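Local coordinates for protein dally-like, isoform A (Drosophila melanogaster, PDB 6XTZ) that is probably a cell-surface heparan sulfate proteoglycan of the glypican family that binds Wnt and Hedgehog proteins and shields the palmitoleate of Wnt to enable signalling at a distance, at residues T248-C251 against V252-K256. The protein carries 5 engineered substitutions. Numbering follows the deposited sequence.
Sequences TNYC and VNVIK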
loop_
_atom_site.group_PDB
_atom_site.type_symbol
_atom_site.label_atom_id
_atom_site.label_comp_id
_atom_site.label_asym_id
_atom_site.label_seq_id
_atom_site.Cartn_x
_atom_site.Cartn_y
_atom_site.Cartn_z
ATOM N N THR A 248 -25.698 12.858 11.915
ATOM C CA THR A 248 -24.374 12.365 11.549
ATOM C C THR A 248 -24.416 10.885 11.189
ATOM O O THR A 248 -23.993 10.484 10.099
ATOM C CB THR A 248 -23.387 12.617 12.690
ATOM O OG1 THR A 248 -23.290 14.025 12.929
ATOM C CG2 THR A 248 -22.009 12.074 12.336
ATOM N N ASN A 249 -24.933 10.055 12.100
ATOM C CA ASN A 249 -25.017 8.622 11.832
ATOM C C ASN A 249 -25.876 8.328 10.609
ATOM O O ASN A 249 -25.596 7.380 9.867
ATOM C CB ASN A 249 -25.561 7.891 13.059
ATOM C CG ASN A 249 -24.569 7.867 14.208
ATOM O OD1 ASN A 249 -23.517 8.506 14.150
ATOM N ND2 ASN A 249 -24.900 7.130 15.261
ATOM N N TYR A 250 -26.918 9.130 10.382
ATOM C CA TYR A 250 -27.713 8.989 9.168
ATOM C C TYR A 250 -26.874 9.292 7.932
ATOM O O TYR A 250 -26.892 8.534 6.954
ATOM C CB TYR A 250 -28.939 9.902 9.247
ATOM C CG TYR A 250 -29.804 9.925 8.006
ATOM C CD1 TYR A 250 -30.029 8.772 7.263
ATOM C CD2 TYR A 250 -30.416 11.101 7.591
ATOM C CE1 TYR A 250 -30.821 8.796 6.130
ATOM C CE2 TYR A 250 -31.214 11.133 6.465
ATOM C CZ TYR A 250 -31.413 9.979 5.738
ATOM O OH TYR A 250 -32.204 10.007 4.612
ATOM N N CYS A 251 -26.118 10.393 7.965
ATOM C CA CYS A 251 -25.235 10.719 6.849
ATOM C C CYS A 251 -24.183 9.636 6.639
ATOM O O CYS A 251 -23.915 9.238 5.499
ATOM C CB CYS A 251 -24.567 12.074 7.085
ATOM S SG CYS A 251 -23.406 12.579 5.792
ATOM N N VAL A 252 -23.575 9.150 7.725
ATOM C CA VAL A 252 -22.512 8.154 7.596
ATOM C C VAL A 252 -23.046 6.877 6.957
ATOM O O VAL A 252 -22.396 6.281 6.089
ATOM C CB VAL A 252 -21.864 7.874 8.965
ATOM C CG1 VAL A 252 -20.913 6.690 8.873
ATOM C CG2 VAL A 252 -21.128 9.107 9.465
ATOM N N ASN A 253 -24.241 6.443 7.366
ATOM C CA ASN A 253 -24.820 5.232 6.794
ATOM C C ASN A 253 -25.099 5.388 5.306
ATOM O O ASN A 253 -24.968 4.422 4.546
ATOM C CB ASN A 253 -26.103 4.860 7.537
ATOM C CG ASN A 253 -25.831 4.229 8.884
ATOM O OD1 ASN A 253 -24.806 3.575 9.079
ATOM N ND2 ASN A 253 -26.750 4.418 9.824
ATOM N N VAL A 254 -25.481 6.588 4.869
ATOM C CA VAL A 254 -25.768 6.804 3.455
ATOM C C VAL A 254 -24.481 6.768 2.639
ATOM O O VAL A 254 -24.403 6.096 1.603
ATOM C CB VAL A 254 -26.531 8.127 3.255
ATOM C CG1 VAL A 254 -26.700 8.426 1.773
ATOM C CG2 VAL A 254 -27.885 8.059 3.942
ATOM N N ILE A 255 -23.451 7.485 3.094
ATOM C CA ILE A 255 -22.188 7.496 2.362
ATOM C C ILE A 255 -21.556 6.109 2.365
ATOM O O ILE A 255 -20.963 5.683 1.367
ATOM C CB ILE A 255 -21.233 8.554 2.942
ATOM C CG1 ILE A 255 -21.950 9.896 3.094
ATOM C CG2 ILE A 255 -20.021 8.719 2.037
ATOM C CD1 ILE A 255 -22.389 10.505 1.786
ATOM N N LYS A 256 -21.676 5.380 3.479
ATOM C CA LYS A 256 -21.170 4.010 3.522
ATOM C C LYS A 256 -21.836 3.143 2.460
ATOM O O LYS A 256 -21.185 2.290 1.848
ATOM C CB LYS A 256 -21.378 3.404 4.911
ATOM C CG LYS A 256 -20.312 3.780 5.925
ATOM C CD LYS A 256 -20.394 2.887 7.154
ATOM C CE LYS A 256 -19.183 3.067 8.054
ATOM N NZ LYS A 256 -19.157 2.055 9.145
#
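In Y250 the ring carbon CG stands trans to the backbone N (chi1 176°), while in V254, one turn later, CG2 lies beside its own N; the two settings bring that methyl obliquely to the ring, with V254 CG2 3.7 Å from Y250 CE1. The same trans setting in C251 (chi1 178°) sends SG along the helix to I255, whose CG1 branch meets it at 4.1 Å. A third i to i+4 pair, T248 and V252, touches methyl to methyl, CG2 to CG2 at 4.2 Å. Beneath these pairs run the backbone bonds of the helix: V252 N to T248 O (2.8 Å), N253 N to N249 O (3.0 Å), V254 N to Y250 O, and I255 N to C251 O; V254 N also makes a weak bond to C251 O. The buried amide of N253 is satisfied outside the helix: ND2 bonds Y492 OH, whose ring also meets that of Y250, and S495 O, OD1 takes T497 N, and K256 NZ reaches T497 O, tying the distant loop that precedes helix 513-538 to this side. On another side, I255 packs against helices 224-234 and 459-467. C251 SG is disulfide-bonded to C468. The arrangement is i to i+4 side-chain packing on the short alpha-helix 248-258, cross-linked by a disulfide into the elongated, mainly helical, strand-free glypican core.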